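Local atomic coordinates of mevalonate 3-kinase (Thermoplasma acidophilum, PDB entry 4RKS), a protein that catalyses the ATP-dependent phosphorylation of (R)-mevalonate to mevalonate 3-phosphate in an alternative mevalonate pathway of extreme acidophiles that leads to isoprenoids. Residues P49-A54 with K225-H230; G34-G39 with H232-Y237; R23-T28 with E106-K111; R66-I71 with W332-E337. One frame throughout, in Å; residues are numbered along the deposited sequence.

Contact 1: residues P49-A54 with K225-H230; sequences PLHTSA and KHADEH
Thr52 donates its hydroxyl proton to Asp228, OG1 lying 2.8 Å from OD1 and meeting the anti lone pair of that oxygen, the one turned away from OD2. In Asp228 CG is anti to the backbone N (chi1 -165°), which carries the carboxylate off the helix side toward the loop. The same OG1 of Thr52 is also bonded to Ser174 N, so the hydroxyl ties the helix to strand 169-174 as well. The preceding residue on the helix, Ala227, points its CB toward the loop and sits 3.3 Å from Thr52 O and 3.4 Å from His51 ND1, approaching the imidazole obliquely. His51 holds CG between its backbone N and carbonyl carbon, and this folds the ring back so that ND1 donates to Thr52 O over 2.8 Å, with a bent N-H...O angle of 146°. The pairing joins the lead-in to strand 53-59, in the N-terminal part of this GHMP kinase, to helix 220-238 in the C-terminal part. Because NE2 at the far side of the ring is bonded to Gly39 N, it must act as acceptor there. Donor at ND1 and acceptor at NE2 are consistent with a neutral imidazole carrying its proton on ND1.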
loop_
_atom_site.group_PDB
_atom_site.type_symbol
_atom_site.label_atom_id
_atom_site.label_comp_id
_atom_site.label_asym_id
_atom_site.label_seq_id
_atom_site.Cartn_x
_atom_site.Cartn_y
_atom_site.Cartn_z
ATOM N N PRO A 49 -2.399 -12.361 -4.274
ATOM C CA PRO A 49 -3.122 -11.578 -5.291
ATOM C C PRO A 49 -3.517 -12.427 -6.507
ATOM O O PRO A 49 -2.674 -13.161 -7.019
ATOM C CB PRO A 49 -2.103 -10.510 -5.704
ATOM C CG PRO A 49 -1.189 -10.388 -4.538
ATOM C CD PRO A 49 -1.084 -11.771 -3.957
ATOM N N LEU A 50 -4.761 -12.324 -6.965
ATOM C CA LEU A 50 -5.194 -13.120 -8.116
ATOM C C LEU A 50 -4.527 -12.686 -9.413
ATOM O O LEU A 50 -4.450 -13.458 -10.367
ATOM C CB LEU A 50 -6.710 -13.052 -8.275
ATOM C CG LEU A 50 -7.494 -14.043 -7.422
ATOM C CD1 LEU A 50 -8.982 -13.905 -7.676
ATOM C CD2 LEU A 50 -7.029 -15.472 -7.688
ATOM N N HIS A 51 -4.045 -11.447 -9.460
ATOM C CA HIS A 51 -3.459 -10.946 -10.691
ATOM C C HIS A 51 -2.378 -9.904 -10.426
ATOM O O HIS A 51 -2.172 -9.487 -9.283
ATOM C CB HIS A 51 -4.551 -10.366 -11.600
ATOM C CG HIS A 51 -5.170 -9.095 -11.094
ATOM N ND1 HIS A 51 -4.543 -7.868 -11.192
ATOM C CD2 HIS A 51 -6.377 -8.853 -10.520
ATOM C CE1 HIS A 51 -5.330 -6.929 -10.693
ATOM N NE2 HIS A 51 -6.446 -7.500 -10.273
ATOM N N THR A 52 -1.688 -9.493 -11.486
ATOM C CA THR A 52 -0.572 -8.542 -11.368
ATOM C C THR A 52 -1.044 -7.126 -10.998
ATOM O O THR A 52 -2.053 -6.659 -11.509
ATOM C CB THR A 52 0.231 -8.493 -12.682
ATOM O OG1 THR A 52 0.838 -9.772 -12.907
ATOM C CG2 THR A 52 1.314 -7.415 -12.647
ATOM N N SER A 53 -0.326 -6.466 -10.094
ATOM C CA SER A 53 -0.659 -5.099 -9.694
ATOM C C SER A 53 0.615 -4.278 -9.566
ATOM O O SER A 53 1.708 -4.817 -9.677
ATOM C CB SER A 53 -1.439 -5.086 -8.376
ATOM O OG SER A 53 -0.740 -5.792 -7.362
ATOM N N ALA A 54 0.464 -2.973 -9.347
ATOM C CA ALA A 54 1.603 -2.085 -9.137
ATOM C C ALA A 54 1.262 -1.001 -8.106
ATOM O O ALA A 54 0.095 -0.678 -7.887
ATOM C CB ALA A 54 2.047 -1.441 -10.475
ATOM N N LYS A 225 -5.966 -9.738 -17.227
ATOM C CA LYS A 225 -5.027 -9.634 -18.339
ATOM C C LYS A 225 -4.634 -8.178 -18.616
ATOM O O LYS A 225 -3.462 -7.882 -18.866
ATOM C CB LYS A 225 -5.619 -10.280 -19.595
ATOM C CG LYS A 225 -5.705 -11.800 -19.482
ATOM C CD LYS A 225 -5.945 -12.450 -20.831
ATOM C CE LYS A 225 -5.897 -13.962 -20.729
ATOM N NZ LYS A 225 -5.795 -14.585 -22.077
ATOM N N HIS A 226 -5.614 -7.278 -18.554
ATOM C CA HIS A 226 -5.382 -5.839 -18.725
ATOM C C HIS A 226 -4.441 -5.312 -17.649
ATOM O O HIS A 226 -3.624 -4.415 -17.896
ATOM C CB HIS A 226 -6.700 -5.056 -18.672
ATOM C CG HIS A 226 -7.593 -5.269 -19.858
ATOM N ND1 HIS A 226 -8.952 -5.026 -19.819
ATOM C CD2 HIS A 226 -7.323 -5.694 -21.116
ATOM C CE1 HIS A 226 -9.480 -5.297 -21.000
ATOM N NE2 HIS A 226 -8.513 -5.703 -21.805
ATOM N N ALA A 227 -4.580 -5.858 -16.444
ATOM C CA ALA A 227 -3.737 -5.451 -15.332
ATOM C C ALA A 227 -2.286 -5.769 -15.662
ATOM O O ALA A 227 -1.419 -4.912 -15.514
ATOM C CB ALA A 227 -4.162 -6.139 -14.050
ATOM N N ASP A 228 -2.037 -6.994 -16.128
ATOM C CA ASP A 228 -0.682 -7.443 -16.440
ATOM C C ASP A 228 -0.101 -6.599 -17.569
ATOM O O ASP A 228 1.071 -6.229 -17.539
ATOM C CB ASP A 228 -0.666 -8.934 -16.814
ATOM C CG ASP A 228 0.732 -9.531 -16.782
ATOM O OD1 ASP A 228 1.250 -9.801 -15.670
ATOM O OD2 ASP A 228 1.312 -9.732 -17.871
ATOM N N GLU A 229 -0.927 -6.278 -18.558
ATOM C CA GLU A 229 -0.480 -5.429 -19.670
ATOM C C GLU A 229 -0.052 -4.041 -19.217
ATOM O O GLU A 229 0.953 -3.512 -19.688
ATOM C CB GLU A 229 -1.586 -5.292 -20.727
ATOM C CG GLU A 229 -1.862 -6.604 -21.464
ATOM C CD GLU A 229 -3.127 -6.566 -22.300
ATOM O OE1 GLU A 229 -3.669 -5.463 -22.521
ATOM O OE2 GLU A 229 -3.581 -7.647 -22.729
ATOM N N HIS A 230 -0.836 -3.442 -18.327
ATOM C CA HIS A 230 -0.519 -2.113 -17.831
ATOM C C HIS A 230 0.794 -2.114 -17.065
ATOM O O HIS A 230 1.582 -1.183 -17.188
ATOM C CB HIS A 230 -1.652 -1.588 -16.950
ATOM C CG HIS A 230 -2.860 -1.154 -17.721
ATOM N ND1 HIS A 230 -4.030 -0.755 -17.109
ATOM C CD2 HIS A 230 -3.080 -1.065 -19.054
ATOM C CE1 HIS A 230 -4.918 -0.433 -18.035
ATOM N NE2 HIS A 230 -4.368 -0.615 -19.223
#

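Contact 2: residues G34-G39 with H232-Y237; sequences GVVLLG and HMIKEY. With MEV ((R)-mevalonate), chain C.
Leu38 N donates to O4 of the mevalonate carboxylate over 2.8 Å, and an N-H...O angle of 175° makes the bond almost straight. The segment 34-39 that presents this amide contains a classic beta bulge, in which Val35 and Val36 both face Ala54 of strand 53-59. The chain turns a corner at Val35, and the two valines point toward helix 220-238 while the residues around them line the substrate pocket. Gly34 contributes its bare CA, 3.4 Å from mevalonate O3, and Leu37 lays CD2 3.8 Å from the carboxylate carbon C5. The backbone of Leu37 is bonded at both polar atoms: O to Arg223 NH2, which probably helps fix the donor's own peptide, and N to Asp253 OD2, which probably does so for the one before. Mevalonate is further held by Arg163 NH2. On the helix side one methyl does all the touching. Ile234 reaches out with CG1 anti to its carbonyl carbon and CD1 extended beyond it (chi2 170°). It runs past Val36 in the opposite direction and crosses Val35 at a slant. Ile234 CD1 ends 3.6 Å from Val35 CG1 and 3.5 Å from Val36 CG2.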
loop_
_atom_site.group_PDB
_atom_site.type_symbol
_atom_site.label_atom_id
_atom_site.label_comp_id
_atom_site.label_asym_id
_atom_site.label_seq_id
_atom_site.Cartn_x
_atom_site.Cartn_y
_atom_site.Cartn_z
ATOM N N GLY A 34 -2.114 2.155 -4.711
ATOM C CA GLY A 34 -2.106 1.351 -5.925
ATOM C C GLY A 34 -1.962 2.180 -7.202
ATOM O O GLY A 34 -2.523 3.262 -7.317
ATOM N N VAL A 35 -1.205 1.662 -8.165
ATOM C CA VAL A 35 -1.033 2.298 -9.478
ATOM C C VAL A 35 -1.658 1.437 -10.589
ATOM O O VAL A 35 -2.311 1.947 -11.511
ATOM C CB VAL A 35 0.473 2.570 -9.766
ATOM C CG1 VAL A 35 0.719 2.833 -11.245
ATOM C CG2 VAL A 35 0.971 3.744 -8.916
ATOM N N VAL A 36 -1.443 0.131 -10.506
ATOM C CA VAL A 36 -2.295 -0.841 -11.208
ATOM C C VAL A 36 -3.021 -1.563 -10.090
ATOM O O VAL A 36 -2.390 -2.198 -9.234
ATOM C CB VAL A 36 -1.496 -1.819 -12.105
ATOM C CG1 VAL A 36 -2.421 -2.903 -12.719
ATOM C CG2 VAL A 36 -0.786 -1.046 -13.223
ATOM N N LEU A 37 -4.340 -1.420 -10.076
ATOM C CA LEU A 37 -5.122 -1.647 -8.875
ATOM C C LEU A 37 -5.483 -3.104 -8.691
ATOM O O LEU A 37 -5.973 -3.741 -9.621
ATOM C CB LEU A 37 -6.391 -0.784 -8.917
ATOM C CG LEU A 37 -6.103 0.716 -8.960
ATOM C CD1 LEU A 37 -7.386 1.526 -9.165
ATOM C CD2 LEU A 37 -5.394 1.119 -7.684
ATOM N N LEU A 38 -5.270 -3.619 -7.479
ATOM C CA LEU A 38 -5.560 -5.022 -7.201
ATOM C C LEU A 38 -7.018 -5.289 -6.823
ATOM O O LEU A 38 -7.587 -4.619 -5.966
ATOM C CB LEU A 38 -4.658 -5.537 -6.079
ATOM C CG LEU A 38 -4.929 -6.992 -5.700
ATOM C CD1 LEU A 38 -4.507 -7.902 -6.845
ATOM C CD2 LEU A 38 -4.181 -7.336 -4.419
ATOM N N GLY A 39 -7.610 -6.287 -7.469
ATOM C CA GLY A 39 -8.895 -6.799 -7.058
ATOM C C GLY A 39 -8.893 -8.302 -7.177
ATOM O O GLY A 39 -8.762 -8.843 -8.284
ATOM N N HIS A 232 3.366 -4.059 -17.609
ATOM C CA HIS A 232 4.427 -4.065 -18.617
ATOM C C HIS A 232 4.613 -2.667 -19.210
ATOM O O HIS A 232 5.736 -2.234 -19.437
ATOM C CB HIS A 232 4.140 -5.087 -19.730
ATOM C CG HIS A 232 4.602 -6.475 -19.406
ATOM N ND1 HIS A 232 3.742 -7.553 -19.317
ATOM C CD2 HIS A 232 5.838 -6.962 -19.136
ATOM C CE1 HIS A 232 4.430 -8.641 -19.016
ATOM N NE2 HIS A 232 5.704 -8.312 -18.903
ATOM N N MET A 233 3.512 -1.952 -19.430
ATOM C CA MET A 233 3.606 -0.599 -19.941
ATOM C C MET A 233 4.315 0.309 -18.945
ATOM O O MET A 233 5.063 1.191 -19.336
ATOM C CB MET A 233 2.218 -0.062 -20.289
ATOM C CG MET A 233 1.564 -0.819 -21.438
ATOM S SD MET A 233 -0.126 -0.291 -21.790
ATOM C CE MET A 233 0.141 1.420 -22.246
ATOM N N ILE A 234 4.113 0.069 -17.656
ATOM C CA ILE A 234 4.797 0.862 -16.635
ATOM C C ILE A 234 6.298 0.548 -16.606
ATOM O O ILE A 234 7.113 1.464 -16.541
ATOM C CB ILE A 234 4.165 0.645 -15.254
ATOM C CG1 ILE A 234 2.792 1.327 -15.228
ATOM C CG2 ILE A 234 5.065 1.199 -14.124
ATOM C CD1 ILE A 234 1.975 0.992 -14.032
ATOM N N LYS A 235 6.657 -0.735 -16.703
ATOM C CA LYS A 235 8.070 -1.119 -16.720
ATOM C C LYS A 235 8.795 -0.466 -17.903
ATOM O O LYS A 235 9.951 -0.069 -17.784
ATOM C CB LYS A 235 8.234 -2.647 -16.763
ATOM C CG LYS A 235 9.657 -3.131 -16.396
ATOM C CD LYS A 235 9.724 -4.640 -16.089
ATOM C CE LYS A 235 11.174 -5.077 -15.835
ATOM N NZ LYS A 235 11.276 -6.479 -15.353
ATOM N N GLU A 236 8.097 -0.334 -19.027
ATOM C CA GLU A 236 8.628 0.354 -20.208
ATOM C C GLU A 236 8.786 1.863 -20.016
ATOM O O GLU A 236 9.813 2.445 -20.378
ATOM C CB GLU A 236 7.718 0.099 -21.407
ATOM C CG GLU A 236 7.648 -1.362 -21.836
ATOM C CD GLU A 236 8.970 -1.878 -22.383
ATOM O OE1 GLU A 236 9.625 -1.150 -23.166
ATOM O OE2 GLU A 236 9.356 -3.008 -22.017
ATOM N N TYR A 237 7.759 2.510 -19.477
ATOM C CA TYR A 237 7.860 3.938 -19.180
ATOM C C TYR A 237 9.056 4.225 -18.270
ATOM O O TYR A 237 9.705 5.268 -18.382
ATOM C CB TYR A 237 6.581 4.446 -18.513
ATOM C CG TYR A 237 5.414 4.643 -19.444
ATOM C CD1 TYR A 237 5.573 5.277 -20.670
ATOM C CD2 TYR A 237 4.138 4.211 -19.090
ATOM C CE1 TYR A 237 4.489 5.468 -21.527
ATOM C CE2 TYR A 237 3.048 4.394 -19.941
ATOM C CZ TYR A 237 3.231 5.025 -21.155
ATOM O OH TYR A 237 2.156 5.208 -22.000
HETATM C C8 MEV C . -5.251 -3.471 -2.357
HETATM O O8 MEV C . -5.272 -4.667 -1.602
HETATM C C2 MEV C . -6.682 -3.090 -2.668
HETATM C C3 MEV C . -6.934 -1.679 -3.172
HETATM O O7 MEV C . -6.311 -0.700 -2.381
HETATM C C4 MEV C . -6.454 -1.518 -4.606
HETATM C C5 MEV C . -4.974 -1.205 -4.719
HETATM O O3 MEV C . -4.427 -0.314 -4.001
HETATM O O4 MEV C . -4.273 -1.862 -5.524
HETATM C C6 MEV C . -8.429 -1.460 -3.113
#

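Contact 3: residues R23-T28 with E106-K111; sequences RSIGST and EAFGTK
Phe108 points its CB from the last turn of helix 101-108 toward the Arg23-Ser24-Ile25 backbone, and CG stands anti to the carbonyl carbon (chi1 -64°), which sends the ring across to that strand. Past CG, Phe108 CD1 is the first ring atom to arrive, 4.0 Å from Arg23 N. Next comes Phe108 CE1, 3.6 Å from Ser24 N and 3.8 Å from Arg23 C. The carbonyl of Arg23 lies over one face, its oxygen 4.0 Å above the plane and over the ring centre. The backbone met here is a classic beta bulge, with Arg23 and Ser24 both facing Glu337, at the start of strand 24-34 in the N-terminal lobe of the GHMP kinase fold. Gly109, with positive phi (91°), leads the chain away from the helix directly after the phenylalanine. At the tip, Phe108 CZ lies 3.7 Å from Ser24 CA and 4.0 Å from Ile25 N, with Ile25 CG2 as its apolar neighbour at 4.3 Å. The CB of Ser24 points away from 106-111, and its OG bonds to Arg70 NH1.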
loop_
_atom_site.group_PDB
_atom_site.type_symbol
_atom_site.label_atom_id
_atom_site.label_comp_id
_atom_site.label_asym_id
_atom_site.label_seq_id
_atom_site.Cartn_x
_atom_site.Cartn_y
_atom_site.Cartn_z
ATOM N N ARG A 23 16.437 -7.835 23.661
ATOM C CA ARG A 23 15.078 -7.884 24.208
ATOM C C ARG A 23 14.007 -7.430 23.215
ATOM O O ARG A 23 12.877 -7.884 23.283
ATOM C CB ARG A 23 14.999 -7.033 25.471
ATOM C CG ARG A 23 15.858 -7.584 26.594
ATOM C CD ARG A 23 16.221 -6.504 27.600
ATOM N NE ARG A 23 16.983 -7.059 28.716
ATOM C CZ ARG A 23 16.452 -7.419 29.879
ATOM N NH1 ARG A 23 15.151 -7.269 30.094
ATOM N NH2 ARG A 23 17.224 -7.919 30.832
ATOM N N SER A 24 14.368 -6.545 22.285
ATOM C CA SER A 24 13.394 -5.999 21.352
ATOM C C SER A 24 14.032 -5.404 20.105
ATOM O O SER A 24 15.226 -5.111 20.075
ATOM C CB SER A 24 12.564 -4.916 22.034
ATOM O OG SER A 24 13.327 -3.724 22.138
ATOM N N ILE A 25 13.221 -5.210 19.074
ATOM C CA ILE A 25 13.673 -4.485 17.892
ATOM C C ILE A 25 12.522 -3.652 17.352
ATOM O O ILE A 25 11.373 -4.074 17.387
ATOM C CB ILE A 25 14.221 -5.430 16.782
ATOM C CG1 ILE A 25 14.861 -4.617 15.653
ATOM C CG2 ILE A 25 13.130 -6.350 16.238
ATOM C CD1 ILE A 25 15.645 -5.450 14.649
ATOM N N GLY A 26 12.835 -2.452 16.879
ATOM C CA GLY A 26 11.842 -1.592 16.279
ATOM C C GLY A 26 12.025 -1.438 14.783
ATOM O O GLY A 26 13.123 -1.630 14.251
ATOM N N SER A 27 10.949 -1.087 14.095
ATOM C CA SER A 27 11.016 -0.871 12.647
ATOM C C SER A 27 9.966 0.140 12.218
ATOM O O SER A 27 9.107 0.505 13.010
ATOM C CB SER A 27 10.833 -2.187 11.894
ATOM O OG SER A 27 9.607 -2.799 12.252
ATOM N N THR A 28 10.037 0.576 10.960
ATOM C CA THR A 28 9.150 1.610 10.409
ATOM C C THR A 28 8.857 1.302 8.928
ATOM O O THR A 28 9.765 0.962 8.194
ATOM C CB THR A 28 9.799 3.030 10.528
ATOM O OG1 THR A 28 10.011 3.352 11.909
ATOM C CG2 THR A 28 8.921 4.135 9.870
ATOM N N GLU A 106 17.050 -17.209 18.406
ATOM C CA GLU A 106 18.455 -16.835 18.277
ATOM C C GLU A 106 18.707 -15.421 18.785
ATOM O O GLU A 106 19.678 -15.164 19.493
ATOM C CB GLU A 106 18.904 -16.952 16.819
ATOM C CG GLU A 106 20.242 -16.291 16.519
ATOM C CD GLU A 106 21.433 -17.142 16.928
ATOM O OE1 GLU A 106 21.225 -18.275 17.420
ATOM O OE2 GLU A 106 22.580 -16.678 16.751
ATOM N N ALA A 107 17.821 -14.504 18.424
ATOM C CA ALA A 107 18.016 -13.102 18.738
ATOM C C ALA A 107 17.641 -12.760 20.180
ATOM O O ALA A 107 18.311 -11.957 20.826
ATOM C CB ALA A 107 17.214 -12.245 17.767
ATOM N N PHE A 108 16.570 -13.363 20.687
ATOM C CA PHE A 108 16.027 -12.966 21.988
ATOM C C PHE A 108 16.148 -14.042 23.066
ATOM O O PHE A 108 15.983 -13.754 24.249
ATOM C CB PHE A 108 14.551 -12.583 21.852
ATOM C CG PHE A 108 14.299 -11.379 20.989
ATOM C CD1 PHE A 108 15.271 -10.413 20.808
ATOM C CD2 PHE A 108 13.069 -11.210 20.362
ATOM C CE1 PHE A 108 15.020 -9.299 20.011
ATOM C CE2 PHE A 108 12.813 -10.108 19.579
ATOM C CZ PHE A 108 13.792 -9.149 19.396
ATOM N N GLY A 109 16.408 -15.284 22.673
ATOM C CA GLY A 109 16.518 -16.346 23.665
ATOM C C GLY A 109 15.192 -17.030 23.921
ATOM O O GLY A 109 15.087 -17.919 24.775
ATOM N N THR A 110 14.176 -16.630 23.162
ATOM C CA THR A 110 12.847 -17.230 23.273
ATOM C C THR A 110 12.083 -17.137 21.952
ATOM O O THR A 110 12.288 -16.211 21.167
ATOM C CB THR A 110 12.026 -16.564 24.403
ATOM O OG1 THR A 110 10.699 -17.089 24.409
ATOM C CG2 THR A 110 11.958 -15.062 24.216
ATOM N N LYS A 111 11.228 -18.122 21.703
ATOM C CA LYS A 111 10.306 -18.087 20.573
ATOM C C LYS A 111 9.080 -17.225 20.857
ATOM O O LYS A 111 8.328 -16.914 19.941
ATOM C CB LYS A 111 9.822 -19.492 20.208
ATOM C CG LYS A 111 10.898 -20.458 19.766
ATOM C CD LYS A 111 10.300 -21.846 19.539
ATOM C CE LYS A 111 11.348 -22.837 19.054
ATOM N NZ LYS A 111 10.762 -24.192 18.799
#

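Contact 4: residues R66-I71 with W332-E337; sequences RSETRI and WHRRPE
The touching parts, Glu68 to Arg70 and Arg334 to Glu337, run in nearly the same direction, 27° apart, but their closest CA atoms, those of Arg70 and Arg334, are 9.8 Å from each other. That spacing fits the antiparallel strands in the N-terminal part of the GHMP kinase fold: strands 66-73 and 332-333 both pair with strand 24-34, which lies between them, so the contact bridges over a middle strand through side chains and water. Arg70 is bent at chi2 (75°) and chi3, lifting its guanidinium above the strand to cross the extended Glu337 at about a right angle. Arg70 NH1 lies 3.8 Å from Glu337 OE1, a long salt bridge of charges alone, since the oxygen sits well out of the guanidinium plane although the two flat groups are tilted by just 28°. Arg70 NH1 finds its hydrogen-bond partners elsewhere, in Ser24 OG and in a water 3.3 Å away; that water donates to Arg335 O over 2.6 Å. Arg70 also comes close to Ser116 of the ATP site. Glu68 is steadied within its own strand: Arg66 grips OE2 side-on with NE and NH2, both from one face of the carboxylate, NE at 2.8 Å. Glu68 OE2 is 4.2 Å from Arg334 NH2, near the guanidinium plane and beyond salt-bridge range. A second water joins them, donating to Glu68 OE2 over 2.8 Å and accepting a weak bond from Arg334 NH2.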
loop_
_atom_site.group_PDB
_atom_site.type_symbol
_atom_site.label_atom_id
_atom_site.label_comp_id
_atom_site.label_asym_id
_atom_site.label_seq_id
_atom_site.Cartn_x
_atom_site.Cartn_y
_atom_site.Cartn_z
ATOM N N ARG A 66 3.363 7.239 8.684
ATOM C CA ARG A 66 4.160 6.026 8.848
ATOM C C ARG A 66 3.529 5.040 9.823
ATOM O O ARG A 66 2.629 5.411 10.592
ATOM C CB ARG A 66 5.544 6.378 9.356
ATOM C CG ARG A 66 5.523 6.840 10.811
ATOM C CD ARG A 66 6.740 7.691 11.107
ATOM N NE ARG A 66 6.940 7.927 12.529
ATOM C CZ ARG A 66 6.336 8.883 13.232
ATOM N NH1 ARG A 66 5.463 9.699 12.654
ATOM N NH2 ARG A 66 6.611 9.022 14.525
ATOM N N SER A 67 4.021 3.795 9.795
ATOM C CA SER A 67 3.720 2.813 10.832
ATOM C C SER A 67 4.994 2.391 11.584
ATOM O O SER A 67 5.981 1.987 10.965
ATOM C CB SER A 67 3.034 1.594 10.223
ATOM O OG SER A 67 2.576 0.723 11.243
ATOM N N GLU A 68 4.972 2.503 12.913
ATOM C CA GLU A 68 6.106 2.078 13.754
ATOM C C GLU A 68 5.792 0.812 14.557
ATOM O O GLU A 68 4.738 0.690 15.186
ATOM C CB GLU A 68 6.531 3.181 14.710
ATOM C CG GLU A 68 6.988 4.465 14.025
ATOM C CD GLU A 68 7.523 5.478 15.019
ATOM O OE1 GLU A 68 7.281 5.308 16.241
ATOM O OE2 GLU A 68 8.184 6.439 14.577
ATOM N N THR A 69 6.741 -0.109 14.544
ATOM C CA THR A 69 6.555 -1.450 15.077
ATOM C C THR A 69 7.598 -1.766 16.128
ATOM O O THR A 69 8.744 -1.351 16.005
ATOM C CB THR A 69 6.634 -2.492 13.949
ATOM O OG1 THR A 69 5.412 -2.470 13.228
ATOM C CG2 THR A 69 6.876 -3.908 14.488
ATOM N N ARG A 70 7.191 -2.504 17.158
ATOM C CA ARG A 70 8.108 -3.021 18.168
ATOM C C ARG A 70 7.799 -4.514 18.378
ATOM O O ARG A 70 6.669 -4.894 18.727
ATOM C CB ARG A 70 7.970 -2.214 19.469
ATOM C CG ARG A 70 8.679 -2.765 20.702
ATOM C CD ARG A 70 10.178 -2.551 20.688
ATOM N NE ARG A 70 10.550 -1.202 20.279
ATOM C CZ ARG A 70 11.803 -0.792 20.089
ATOM N NH1 ARG A 70 12.831 -1.624 20.293
ATOM N NH2 ARG A 70 12.030 0.454 19.695
ATOM N N ILE A 71 8.790 -5.357 18.127
ATOM C CA ILE A 71 8.667 -6.797 18.403
ATOM C C ILE A 71 9.632 -7.140 19.517
ATOM O O ILE A 71 10.815 -6.799 19.448
ATOM C CB ILE A 71 8.937 -7.648 17.161
ATOM C CG1 ILE A 71 7.810 -7.437 16.152
ATOM C CG2 ILE A 71 9.063 -9.146 17.535
ATOM C CD1 ILE A 71 8.129 -7.907 14.752
ATOM N N TRP A 332 12.209 -0.092 7.158
ATOM C CA TRP A 332 13.570 -0.091 7.710
ATOM C C TRP A 332 13.591 -0.385 9.203
ATOM O O TRP A 332 12.607 -0.192 9.897
ATOM C CB TRP A 332 14.280 1.245 7.415
ATOM C CG TRP A 332 13.521 2.488 7.848
ATOM C CD1 TRP A 332 12.524 3.123 7.163
ATOM C CD2 TRP A 332 13.736 3.251 9.041
ATOM N NE1 TRP A 332 12.096 4.234 7.866
ATOM C CE2 TRP A 332 12.834 4.335 9.017
ATOM C CE3 TRP A 332 14.615 3.126 10.124
ATOM C CZ2 TRP A 332 12.766 5.277 10.047
ATOM C CZ3 TRP A 332 14.559 4.066 11.134
ATOM C CH2 TRP A 332 13.634 5.128 11.092
ATOM N N HIS A 333 14.719 -0.863 9.703
ATOM C CA HIS A 333 14.761 -1.259 11.102
ATOM C C HIS A 333 15.723 -0.416 11.931
ATOM O O HIS A 333 16.631 0.249 11.405
ATOM C CB HIS A 333 15.137 -2.749 11.215
ATOM C CG HIS A 333 16.590 -3.023 10.981
ATOM N ND1 HIS A 333 17.521 -3.032 11.998
ATOM C CD2 HIS A 333 17.273 -3.299 9.845
ATOM C CE1 HIS A 333 18.716 -3.286 11.498
ATOM N NE2 HIS A 333 18.595 -3.446 10.191
ATOM N N ARG A 334 15.516 -0.446 13.243
ATOM C CA ARG A 334 16.456 0.152 14.190
ATOM C C ARG A 334 17.336 -0.937 14.791
ATOM O O ARG A 334 16.990 -2.119 14.737
ATOM C CB ARG A 334 15.704 0.896 15.294
ATOM C CG ARG A 334 14.846 2.034 14.778
ATOM C CD ARG A 334 13.870 2.492 15.846
ATOM N NE ARG A 334 12.941 3.496 15.341
ATOM C CZ ARG A 334 13.257 4.776 15.167
ATOM N NH1 ARG A 334 14.482 5.203 15.449
ATOM N NH2 ARG A 334 12.351 5.626 14.707
ATOM N N ARG A 335 18.482 -0.549 15.336
ATOM C CA ARG A 335 19.331 -1.494 16.054
ATOM C C ARG A 335 18.549 -2.093 17.227
ATOM O O ARG A 335 17.871 -1.364 17.950
ATOM C CB ARG A 335 20.606 -0.810 16.558
ATOM C CG ARG A 335 21.484 -0.208 15.451
ATOM C CD ARG A 335 22.746 0.477 15.990
ATOM N NE ARG A 335 22.468 1.782 16.596
ATOM C CZ ARG A 335 22.340 2.921 15.916
ATOM N NH1 ARG A 335 22.088 4.053 16.560
ATOM N NH2 ARG A 335 22.455 2.932 14.592
ATOM N N PRO A 336 18.629 -3.422 17.405
ATOM C CA PRO A 336 17.965 -4.139 18.505
ATOM C C PRO A 336 18.392 -3.578 19.861
ATOM O O PRO A 336 19.523 -3.107 19.975
ATOM C CB PRO A 336 18.453 -5.584 18.344
ATOM C CG PRO A 336 18.963 -5.675 16.963
ATOM C CD PRO A 336 19.425 -4.318 16.555
ATOM N N GLU A 337 17.497 -3.601 20.851
ATOM C CA GLU A 337 17.794 -3.110 22.192
ATOM C C GLU A 337 18.104 -4.275 23.131
ATOM O O GLU A 337 17.415 -5.295 23.106
ATOM C CB GLU A 337 16.623 -2.283 22.742
ATOM C CG GLU A 337 16.628 -0.849 22.262
ATOM C CD GLU A 337 15.425 -0.045 22.719
ATOM O OE1 GLU A 337 14.555 -0.571 23.469
ATOM O OE2 GLU A 337 15.346 1.133 22.305
HETATM O O HOH W 1 10.259 5.857 12.837
HETATM O O HOH W 2 15.313 -1.125 18.193
#

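In the fold
The four contacts form two groups well apart in the chain, contact 4 lying across the chain's centre from contacts 1 and 2. Contacts 1 and 2 have centres about 7 Å apart and share helix 220-238. They touch where Ala54 pairs with the Val35-Val36 bulge, and contact 1 is nested inside the loop closed by contact 2. Contacts 3 and 4, centres about 10 Å apart, meet where Arg23 and Ser24 pair with Glu337, so the start of the modelled chain and its C-terminal residue lie side by side. Their segments alternate with each other and with those of contacts 1 and 2. Centres of the two groups are about 30 to 36 Å apart. Strand 24-34 runs from contact 3 to Gly34 of contact 2, connecting the terminal sheet region to the mevalonate pocket.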